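Local coordinates for protein superoxide dismutase (Chaetomium thermophilum, PDB 4BR6) that catalyses the dismutation of superoxide to hydrogen peroxide and molecular oxygen at a manganese centre, probably protecting the cell from oxidative damage, at residues F107-L118 against F178-W187; A117-W128 against I140-V149. All blocks are in the same frame, centred on the assembly; numbering follows the deposited sequence.

Contact 1 (F107-L118 against F178-W187); sequences FETFRKQMNAAL and FEAIWNVINW
The indole of Trp182 lies against helix 107-118 with Arg111 spread over one of its faces. Arg111 leaves its helix with CG anti to the backbone N (chi1 -178°) and stays extended as far as NE, so that methylene and guanidinium both follow the ring: CG sits 3.8 Å from the centroid of the six-membered ring of Trp182, a CH-pi contact, and the guanidinium lies flat on the indole with the planes 16° apart. Beyond the ring, Arg111 NH2 makes a salt bridge to Glu179 OE2 at 3.2 Å, a weak hydrogen bond. At the indole edge, Trp182 NE1 donates to Asn115 OD1 at 2.8 Å, reaching a lone pair in the carbonyl plane while OD1 stays close to the ring plane; the amide itself stands steeply to the indole. Both segments belong to the C-terminal domain of the iron/manganese superoxide dismutase fold, where helix 107-119 packs here against the end of helix 174-180 and the irregular chain after it. Phe107 turns its edge to the face of Trp187 in an offset edge-to-face pair, CE1 coming within 3.6 Å of Trp187 CZ2, and Phe110 CE2 touches Trp182 CH2 at 3.7 Å, its ring plane almost perpendicular (89°) to the Trp182 six-membered ring. Toward the other end of the helix, Leu118 CB stands over the centre of the Phe178 ring, 3.6 Å from its centroid.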
loop_
_atom_site.group_PDB
_atom_site.type_symbol
_atom_site.label_atom_id
_atom_site.label_comp_id
_atom_site.label_asym_id
_atom_site.label_seq_id
_atom_site.Cartn_x
_atom_site.Cartn_y
_atom_site.Cartn_z
ATOM N N PHE B 107 -29.614 1.129 14.138
ATOM C CA PHE B 107 -28.817 2.321 13.859
ATOM C C PHE B 107 -27.677 2.425 14.861
ATOM O O PHE B 107 -26.529 2.717 14.508
ATOM C CB PHE B 107 -29.666 3.590 13.944
ATOM C CG PHE B 107 -28.861 4.858 13.834
ATOM C CD1 PHE B 107 -28.453 5.324 12.604
ATOM C CD2 PHE B 107 -28.485 5.562 14.962
ATOM C CE1 PHE B 107 -27.702 6.477 12.501
ATOM C CE2 PHE B 107 -27.732 6.716 14.859
ATOM C CZ PHE B 107 -27.346 7.171 13.626
ATOM N N GLU B 108 -28.003 2.179 16.121
ATOM C CA GLU B 108 -27.014 2.254 17.185
ATOM C C GLU B 108 -25.827 1.316 16.951
ATOM O O GLU B 108 -24.690 1.706 17.168
ATOM C CB GLU B 108 -27.661 1.949 18.530
ATOM C CG GLU B 108 -26.745 2.185 19.717
ATOM C CD GLU B 108 -27.414 2.979 20.827
ATOM O OE1 GLU B 108 -28.067 4.000 20.522
ATOM O OE2 GLU B 108 -27.280 2.583 22.006
ATOM N N THR B 109 -26.099 0.085 16.529
ATOM C CA THR B 109 -25.040 -0.890 16.269
ATOM C C THR B 109 -24.172 -0.459 15.078
ATOM O O THR B 109 -22.946 -0.610 15.096
ATOM C CB THR B 109 -25.623 -2.294 16.011
ATOM O OG1 THR B 109 -26.141 -2.823 17.233
ATOM C CG2 THR B 109 -24.566 -3.252 15.491
ATOM N N PHE B 110 -24.815 0.059 14.039
ATOM C CA PHE B 110 -24.100 0.619 12.897
ATOM C C PHE B 110 -23.177 1.745 13.353
ATOM O O PHE B 110 -22.034 1.853 12.905
ATOM C CB PHE B 110 -25.086 1.156 11.853
ATOM C CG PHE B 110 -24.520 2.255 10.987
ATOM C CD1 PHE B 110 -23.631 1.976 9.973
ATOM C CD2 PHE B 110 -24.862 3.576 11.206
ATOM C CE1 PHE B 110 -23.104 2.991 9.195
ATOM C CE2 PHE B 110 -24.330 4.587 10.418
ATOM C CZ PHE B 110 -23.464 4.291 9.420
ATOM N N ARG B 111 -23.706 2.591 14.236
ATOM C CA ARG B 111 -22.991 3.736 14.795
ATOM C C ARG B 111 -21.792 3.298 15.632
ATOM O O ARG B 111 -20.743 3.944 15.634
ATOM C CB ARG B 111 -23.953 4.543 15.667
ATOM C CG ARG B 111 -23.369 5.799 16.271
ATOM C CD ARG B 111 -24.430 6.606 17.022
ATOM N NE ARG B 111 -23.805 7.621 17.870
ATOM C CZ ARG B 111 -24.344 8.800 18.177
ATOM N NH1 ARG B 111 -25.541 9.144 17.704
ATOM N NH2 ARG B 111 -23.671 9.647 18.956
ATOM N N LYS B 112 -21.980 2.207 16.367
ATOM C CA LYS B 112 -20.911 1.576 17.141
ATOM C C LYS B 112 -19.814 1.028 16.243
ATOM O O LYS B 112 -18.631 1.285 16.454
ATOM C CB LYS B 112 -21.507 0.437 17.974
ATOM C CG LYS B 112 -20.564 -0.205 18.978
ATOM C CD LYS B 112 -21.320 -1.207 19.840
ATOM C CE LYS B 112 -20.867 -2.628 19.601
ATOM N NZ LYS B 112 -20.925 -3.018 18.164
ATOM N N GLN B 113 -20.206 0.269 15.232
ATOM C CA GLN B 113 -19.232 -0.356 14.361
ATOM C C GLN B 113 -18.479 0.677 13.543
ATOM O O GLN B 113 -17.286 0.515 13.280
ATOM C CB GLN B 113 -19.920 -1.363 13.451
ATOM C CG GLN B 113 -20.274 -2.629 14.189
ATOM C CD GLN B 113 -21.167 -3.532 13.394
ATOM O OE1 GLN B 113 -21.720 -3.132 12.375
ATOM N NE2 GLN B 113 -21.319 -4.766 13.857
ATOM N N MET B 114 -19.167 1.739 13.132
ATOM C CA MET B 114 -18.508 2.757 12.323
ATOM C C MET B 114 -17.489 3.504 13.167
ATOM O O MET B 114 -16.380 3.780 12.718
ATOM C CB MET B 114 -19.484 3.763 11.722
ATOM C CG MET B 114 -18.779 4.726 10.763
ATOM S SD MET B 114 -19.709 4.961 9.245
ATOM C CE MET B 114 -18.711 6.110 8.300
ATOM N N ASN B 115 -17.878 3.835 14.392
ATOM C CA ASN B 115 -16.958 4.448 15.339
ATOM C C ASN B 115 -15.708 3.602 15.567
ATOM O O ASN B 115 -14.610 4.128 15.656
ATOM C CB ASN B 115 -17.661 4.717 16.671
ATOM C CG ASN B 115 -18.579 5.932 16.611
ATOM O OD1 ASN B 115 -18.491 6.745 15.694
ATOM N ND2 ASN B 115 -19.448 6.067 17.600
ATOM N N ALA B 116 -15.875 2.289 15.653
ATOM C CA ALA B 116 -14.735 1.390 15.776
ATOM C C ALA B 116 -13.861 1.434 14.524
ATOM O O ALA B 116 -12.635 1.495 14.615
ATOM C CB ALA B 116 -15.208 -0.027 16.035
ATOM N N ALA B 117 -14.492 1.391 13.355
ATOM C CA ALA B 117 -13.770 1.422 12.090
ATOM C C ALA B 117 -12.936 2.683 11.975
ATOM O O ALA B 117 -11.823 2.643 11.476
ATOM C CB ALA B 117 -14.734 1.349 10.936
ATOM N N LEU B 118 -13.481 3.803 12.436
ATOM C CA LEU B 118 -12.762 5.067 12.397
ATOM C C LEU B 118 -11.568 4.987 13.332
ATOM O O LEU B 118 -10.463 5.431 12.989
ATOM C CB LEU B 118 -13.685 6.206 12.811
ATOM C CG LEU B 118 -14.785 6.587 11.816
ATOM C CD1 LEU B 118 -15.942 7.249 12.565
ATOM C CD2 LEU B 118 -14.247 7.516 10.693
ATOM N N PHE B 178 -15.191 11.391 17.026
ATOM C CA PHE B 178 -16.013 10.387 16.352
ATOM C C PHE B 178 -17.422 10.296 16.957
ATOM O O PHE B 178 -18.383 10.047 16.238
ATOM C CB PHE B 178 -15.358 8.996 16.400
ATOM C CG PHE B 178 -14.008 8.912 15.722
ATOM C CD1 PHE B 178 -13.732 9.640 14.595
ATOM C CD2 PHE B 178 -13.014 8.100 16.234
ATOM C CE1 PHE B 178 -12.506 9.557 13.990
ATOM C CE2 PHE B 178 -11.793 8.021 15.627
ATOM C CZ PHE B 178 -11.543 8.748 14.506
ATOM N N GLU B 179 -17.534 10.475 18.273
ATOM C CA GLU B 179 -18.827 10.436 18.960
ATOM C C GLU B 179 -19.632 11.712 18.709
ATOM O O GLU B 179 -20.829 11.653 18.434
ATOM C CB GLU B 179 -18.632 10.250 20.461
ATOM C CG GLU B 179 -19.918 10.269 21.270
ATOM C CD GLU B 179 -20.791 9.047 21.035
ATOM O OE1 GLU B 179 -20.335 8.106 20.353
ATOM O OE2 GLU B 179 -21.935 9.021 21.540
ATOM N N ALA B 180 -18.963 12.858 18.812
ATOM C CA ALA B 180 -19.607 14.153 18.644
ATOM C C ALA B 180 -20.197 14.378 17.235
ATOM O O ALA B 180 -21.265 14.976 17.102
ATOM C CB ALA B 180 -18.627 15.282 18.994
ATOM N N ILE B 181 -19.527 13.898 16.189
ATOM C CA ILE B 181 -19.906 14.289 14.824
ATOM C C ILE B 181 -21.302 13.810 14.418
ATOM O O ILE B 181 -21.932 14.386 13.541
ATOM C CB ILE B 181 -18.868 13.802 13.773
ATOM C CG1 ILE B 181 -19.127 14.456 12.407
ATOM C CG2 ILE B 181 -18.893 12.282 13.678
ATOM C CD1 ILE B 181 -17.984 14.278 11.410
ATOM N N TRP B 182 -21.780 12.747 15.046
ATOM C CA TRP B 182 -23.099 12.223 14.715
ATOM C C TRP B 182 -24.184 13.267 14.915
ATOM O O TRP B 182 -25.245 13.179 14.311
ATOM C CB TRP B 182 -23.404 10.966 15.532
ATOM C CG TRP B 182 -22.439 9.868 15.199
ATOM C CD1 TRP B 182 -21.257 9.624 15.806
ATOM C CD2 TRP B 182 -22.557 8.903 14.145
ATOM N NE1 TRP B 182 -20.626 8.562 15.213
ATOM C CE2 TRP B 182 -21.403 8.102 14.186
ATOM C CE3 TRP B 182 -23.522 8.644 13.171
ATOM C CZ2 TRP B 182 -21.193 7.047 13.305
ATOM C CZ3 TRP B 182 -23.308 7.597 12.291
ATOM C CH2 TRP B 182 -22.153 6.810 12.366
ATOM N N ASN B 183 -23.903 14.261 15.757
ATOM C CA ASN B 183 -24.847 15.341 16.015
ATOM C C ASN B 183 -25.053 16.288 14.850
ATOM O O ASN B 183 -26.010 17.068 14.855
ATOM C CB ASN B 183 -24.413 16.159 17.225
ATOM C CG ASN B 183 -24.605 15.413 18.511
ATOM O OD1 ASN B 183 -25.730 15.285 18.999
ATOM N ND2 ASN B 183 -23.518 14.902 19.065
ATOM N N VAL B 184 -24.160 16.221 13.867
ATOM C CA VAL B 184 -24.224 17.108 12.711
ATOM C C VAL B 184 -24.207 16.369 11.365
ATOM O O VAL B 184 -23.904 16.973 10.346
ATOM C CB VAL B 184 -23.081 18.176 12.745
ATOM C CG1 VAL B 184 -23.325 19.197 13.866
ATOM C CG2 VAL B 184 -21.720 17.521 12.911
ATOM N N ILE B 185 -24.557 15.081 11.353
ATOM C CA ILE B 185 -24.674 14.320 10.098
ATOM C C ILE B 185 -26.012 14.569 9.407
ATOM O O ILE B 185 -27.053 14.359 10.003
ATOM C CB ILE B 185 -24.557 12.786 10.329
ATOM C CG1 ILE B 185 -23.195 12.440 10.927
ATOM C CG2 ILE B 185 -24.776 12.010 9.023
ATOM C CD1 ILE B 185 -22.019 12.855 10.068
ATOM N N ASN B 186 -25.982 14.985 8.139
ATOM C CA ASN B 186 -27.216 15.242 7.398
ATOM C C ASN B 186 -27.827 13.959 6.820
ATOM O O ASN B 186 -27.478 13.539 5.722
ATOM C CB ASN B 186 -26.993 16.258 6.275
ATOM C CG ASN B 186 -28.293 16.768 5.694
ATOM O OD1 ASN B 186 -29.312 16.092 5.775
ATOM N ND2 ASN B 186 -28.274 17.977 5.136
ATOM N N TRP B 187 -28.769 13.355 7.545
ATOM C CA TRP B 187 -29.337 12.077 7.122
ATOM C C TRP B 187 -30.342 12.241 6.006
ATOM O O TRP B 187 -30.794 11.266 5.429
ATOM C CB TRP B 187 -29.966 11.319 8.289
ATOM C CG TRP B 187 -28.925 10.806 9.211
ATOM C CD1 TRP B 187 -28.638 11.262 10.451
ATOM C CD2 TRP B 187 -27.991 9.759 8.940
ATOM N NE1 TRP B 187 -27.590 10.559 10.985
ATOM C CE2 TRP B 187 -27.174 9.632 10.074
ATOM C CE3 TRP B 187 -27.766 8.919 7.848
ATOM C CZ2 TRP B 187 -26.161 8.695 10.151
ATOM C CZ3 TRP B 187 -26.764 7.994 7.932
ATOM C CH2 TRP B 187 -25.973 7.887 9.073
#

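Contact 2 (A117-W128 against I140-V149); sequences ALTGIQGSGWAW and IVTRANQDPV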
loop_
_atom_site.group_PDB
_atom_site.type_symbol
_atom_site.label_atom_id
_atom_site.label_comp_id
_atom_site.label_asym_id
_atom_site.label_seq_id
_atom_site.Cartn_x
_atom_site.Cartn_y
_atom_site.Cartn_z
ATOM N N ALA B 117 -14.492 1.391 13.355
ATOM C CA ALA B 117 -13.770 1.422 12.090
ATOM C C ALA B 117 -12.936 2.683 11.975
ATOM O O ALA B 117 -11.823 2.643 11.476
ATOM C CB ALA B 117 -14.734 1.349 10.936
ATOM N N LEU B 118 -13.481 3.803 12.436
ATOM C CA LEU B 118 -12.762 5.067 12.397
ATOM C C LEU B 118 -11.568 4.987 13.332
ATOM O O LEU B 118 -10.463 5.431 12.989
ATOM C CB LEU B 118 -13.685 6.206 12.811
ATOM C CG LEU B 118 -14.785 6.587 11.816
ATOM C CD1 LEU B 118 -15.942 7.249 12.565
ATOM C CD2 LEU B 118 -14.247 7.516 10.693
ATOM N N THR B 119 -11.803 4.409 14.511
ATOM C CA THR B 119 -10.785 4.267 15.558
ATOM C C THR B 119 -9.639 3.353 15.136
ATOM O O THR B 119 -8.525 3.502 15.615
ATOM C CB THR B 119 -11.412 3.717 16.880
ATOM O OG1 THR B 119 -12.096 4.774 17.564
ATOM C CG2 THR B 119 -10.355 3.143 17.815
ATOM N N GLY B 120 -9.927 2.402 14.252
ATOM C CA GLY B 120 -8.944 1.428 13.819
ATOM C C GLY B 120 -8.151 1.859 12.595
ATOM O O GLY B 120 -7.268 1.134 12.139
ATOM N N ILE B 121 -8.452 3.035 12.054
ATOM C CA ILE B 121 -7.698 3.546 10.912
ATOM C C ILE B 121 -6.310 3.928 11.409
ATOM O O ILE B 121 -6.178 4.655 12.393
ATOM C CB ILE B 121 -8.385 4.767 10.228
ATOM C CG1 ILE B 121 -9.720 4.338 9.596
ATOM C CG2 ILE B 121 -7.474 5.395 9.166
ATOM C CD1 ILE B 121 -10.587 5.482 9.142
ATOM N N GLN B 122 -5.288 3.391 10.745
ATOM C CA GLN B 122 -3.894 3.657 11.074
ATOM C C GLN B 122 -3.352 4.676 10.071
ATOM O O GLN B 122 -3.346 4.417 8.878
ATOM C CB GLN B 122 -3.100 2.351 11.008
ATOM C CG GLN B 122 -3.526 1.358 12.083
ATOM C CD GLN B 122 -2.923 -0.029 11.942
ATOM O OE1 GLN B 122 -2.154 -0.314 11.027
ATOM N NE2 GLN B 122 -3.263 -0.896 12.871
ATOM N N GLY B 123 -2.928 5.841 10.540
ATOM C CA GLY B 123 -2.552 6.914 9.628
ATOM C C GLY B 123 -3.801 7.680 9.203
ATOM O O GLY B 123 -4.772 7.742 9.951
ATOM N N SER B 124 -3.794 8.241 7.999
ATOM C CA SER B 124 -4.868 9.119 7.555
ATOM C C SER B 124 -5.888 8.326 6.769
ATOM O O SER B 124 -5.523 7.464 5.994
ATOM C CB SER B 124 -4.329 10.203 6.639
ATOM O OG SER B 124 -3.305 10.948 7.274
ATOM N N GLY B 125 -7.168 8.627 6.919
ATOM C CA GLY B 125 -8.152 7.881 6.172
ATOM C C GLY B 125 -9.574 8.324 6.428
ATOM O O GLY B 125 -9.815 9.305 7.126
ATOM N N TRP B 126 -10.510 7.581 5.849
ATOM C CA TRP B 126 -11.910 7.922 5.869
ATOM C C TRP B 126 -12.669 6.656 6.173
ATOM O O TRP B 126 -12.265 5.584 5.732
ATOM C CB TRP B 126 -12.354 8.369 4.478
ATOM C CG TRP B 126 -11.920 9.733 4.067
ATOM C CD1 TRP B 126 -10.715 10.089 3.549
ATOM C CD2 TRP B 126 -12.702 10.929 4.119
ATOM N NE1 TRP B 126 -10.691 11.437 3.284
ATOM C CE2 TRP B 126 -11.898 11.975 3.628
ATOM C CE3 TRP B 126 -14.000 11.218 4.532
ATOM C CZ2 TRP B 126 -12.353 13.278 3.538
ATOM C CZ3 TRP B 126 -14.444 12.515 4.443
ATOM C CH2 TRP B 126 -13.626 13.527 3.949
ATOM N N ALA B 127 -13.785 6.777 6.883
ATOM C CA ALA B 127 -14.759 5.682 6.945
ATOM C C ALA B 127 -16.047 6.123 6.251
ATOM O O ALA B 127 -16.438 7.297 6.320
ATOM C CB ALA B 127 -15.040 5.245 8.387
ATOM N N TRP B 128 -16.689 5.165 5.583
ATOM C CA TRP B 128 -17.893 5.405 4.809
ATOM C C TRP B 128 -18.930 4.350 5.105
ATOM O O TRP B 128 -18.593 3.184 5.277
ATOM C CB TRP B 128 -17.595 5.335 3.320
ATOM C CG TRP B 128 -16.616 6.369 2.849
ATOM C CD1 TRP B 128 -15.262 6.291 2.869
ATOM C CD2 TRP B 128 -16.939 7.647 2.294
ATOM N NE1 TRP B 128 -14.712 7.442 2.356
ATOM C CE2 TRP B 128 -15.722 8.290 1.999
ATOM C CE3 TRP B 128 -18.137 8.309 2.023
ATOM C CZ2 TRP B 128 -15.671 9.557 1.447
ATOM C CZ3 TRP B 128 -18.084 9.570 1.470
ATOM C CH2 TRP B 128 -16.862 10.180 1.189
ATOM N N ILE B 140 -19.752 -0.899 6.090
ATOM C CA ILE B 140 -18.796 0.117 6.503
ATOM C C ILE B 140 -17.438 -0.250 5.892
ATOM O O ILE B 140 -16.945 -1.355 6.091
ATOM C CB ILE B 140 -18.710 0.185 8.053
ATOM C CG1 ILE B 140 -20.051 0.633 8.631
ATOM C CG2 ILE B 140 -17.583 1.124 8.516
ATOM C CD1 ILE B 140 -20.275 0.194 10.069
ATOM N N VAL B 141 -16.855 0.661 5.119
ATOM C CA VAL B 141 -15.526 0.441 4.578
ATOM C C VAL B 141 -14.630 1.546 5.080
ATOM O O VAL B 141 -15.114 2.591 5.509
ATOM C CB VAL B 141 -15.510 0.427 3.039
ATOM C CG1 VAL B 141 -16.408 -0.709 2.515
ATOM C CG2 VAL B 141 -15.935 1.793 2.468
ATOM N N THR B 142 -13.323 1.304 5.010
ATOM C CA THR B 142 -12.332 2.317 5.304
ATOM C C THR B 142 -11.491 2.557 4.043
ATOM O O THR B 142 -11.326 1.662 3.212
ATOM C CB THR B 142 -11.441 1.885 6.469
ATOM O OG1 THR B 142 -10.871 0.604 6.180
ATOM C CG2 THR B 142 -12.262 1.803 7.743
ATOM N N ARG B 143 -10.987 3.773 3.892
ATOM C CA ARG B 143 -10.090 4.098 2.790
ATOM C C ARG B 143 -8.882 4.828 3.353
ATOM O O ARG B 143 -9.022 5.648 4.254
ATOM C CB ARG B 143 -10.820 4.958 1.754
ATOM C CG ARG B 143 -11.951 4.227 1.059
ATOM C CD ARG B 143 -11.419 3.328 -0.050
ATOM N NE ARG B 143 -12.469 2.590 -0.750
ATOM C CZ ARG B 143 -12.989 1.431 -0.339
ATOM N NH1 ARG B 143 -12.587 0.862 0.787
ATOM N NH2 ARG B 143 -13.925 0.836 -1.061
ATOM N N ALA B 144 -7.695 4.524 2.830
ATOM C CA ALA B 144 -6.475 5.190 3.276
ATOM C C ALA B 144 -6.347 6.531 2.563
ATOM O O ALA B 144 -6.677 6.654 1.386
ATOM C CB ALA B 144 -5.249 4.330 2.990
ATOM N N ASN B 145 -5.870 7.532 3.288
ATOM C CA ASN B 145 -5.546 8.823 2.705
ATOM C C ASN B 145 -6.767 9.427 2.007
ATOM O O ASN B 145 -7.750 9.712 2.678
ATOM C CB ASN B 145 -4.318 8.682 1.811
ATOM C CG ASN B 145 -3.119 8.139 2.569
ATOM O OD1 ASN B 145 -2.977 8.364 3.767
ATOM N ND2 ASN B 145 -2.264 7.416 1.877
ATOM N N GLN B 146 -6.721 9.619 0.691
ATOM C CA GLN B 146 -7.876 10.161 -0.037
ATOM C C GLN B 146 -8.426 9.203 -1.078
ATOM O O GLN B 146 -9.191 9.616 -1.945
ATOM C CB GLN B 146 -7.552 11.494 -0.724
ATOM C CG GLN B 146 -7.095 12.611 0.203
ATOM C CD GLN B 146 -8.132 13.021 1.239
ATOM O OE1 GLN B 146 -9.297 12.615 1.193
ATOM N NE2 GLN B 146 -7.710 13.844 2.175
ATOM N N ASP B 147 -8.056 7.929 -0.994
ATOM C CA ASP B 147 -8.572 6.940 -1.925
ATOM C C ASP B 147 -10.105 6.953 -1.881
ATOM O O ASP B 147 -10.681 6.995 -0.807
ATOM C CB ASP B 147 -8.056 5.547 -1.581
ATOM C CG ASP B 147 -6.545 5.431 -1.698
ATOM O OD1 ASP B 147 -5.911 6.324 -2.300
ATOM O OD2 ASP B 147 -5.987 4.438 -1.186
ATOM N N PRO B 148 -10.767 6.943 -3.051
ATOM C CA PRO B 148 -12.235 7.030 -3.060
ATOM C C PRO B 148 -12.993 5.706 -2.896
ATOM O O PRO B 148 -12.434 4.630 -3.030
ATOM C CB PRO B 148 -12.529 7.606 -4.442
ATOM C CG PRO B 148 -11.368 7.191 -5.279
ATOM C CD PRO B 148 -10.192 7.169 -4.390
ATOM N N VAL B 149 -14.286 5.809 -2.603
ATOM C CA VAL B 149 -15.193 4.664 -2.658
ATOM C C VAL B 149 -15.789 4.587 -4.063
ATOM O O VAL B 149 -16.637 5.406 -4.416
ATOM C CB VAL B 149 -16.338 4.836 -1.658
ATOM C CG1 VAL B 149 -17.339 3.697 -1.756
ATOM C CG2 VAL B 149 -15.772 4.955 -0.249
HETATM O O HOH W 1 -1.770 7.858 6.199
HETATM O O HOH W 2 -12.186 7.993 1.159
#
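Trp126 fits its indole edge into the bend at Asn145 and Gln146, NE1 donating to Gln146 OE1 at 2.8 Å from above the carbonyl plane. Gln146, bent at chi2 (-62°), also accepts from Asn73 through OE1. This type II' turn, Ala144 to Asp147, is tied to the other segment by Asn145 N bonding to Ser124 O (2.7 Å) and by a water between Ser124 N and Asn145 OD1. Gly125, bare of a side chain, lets Arg143 O come within 3.1 Å of Gly125 CA. Trp128, its CZ2 over one face of the Trp126 ring, takes Val149 CG2 on a face of its own, 3.5 Å from the five-membered ring's centroid. On the hairpin face carrying Ala127 and Thr142, the end of helix 107-119 and the loop after it pack down: Ala117 CB meets Ile140 CG2 at 3.7 Å, and the side chains of Ile121 and Thr142 slide past each other. The Trp126 side chain has its nearest atom about 4 Å from the bound manganese ion and packs edge-to-face on His74, a metal ligand, so an alanine here would probably open a gap beside the metal and leave Gln146 OE1 without its indole donor. Trp126 with Arg143 and Trp128 with Val141 are hydrogen-bonded pairs of this antiparallel hairpin, Gly125 with Ala144 and Ala127 with Thr142 non-hydrogen-bonded; strand 153-160 flanks 125-132, helix 61-79 the tryptophans, helix 107-119 Ala127 and Ile140.

Following the chain from its N terminus, helix 107-119 enters first and serves both contacts. From the end of this helix the chain passes into strand 125-132, turns back through strand 138-144, and so closes the shorter loop at contact 2. It then runs on through strand 153-160 and helix 174-180 before 178-187 returns to the same helix and closes contact 1, so that contact 2 nests in the wider loop, sharing Ala117 and Leu118 with its first segment. Met114 packs across from one to the other, its CE 3.2 Å from Ala127 O. Helix 107-119 thus packs with one side on the beta hairpin and with an adjoining side on the end of helix 174-180 and the chain after it.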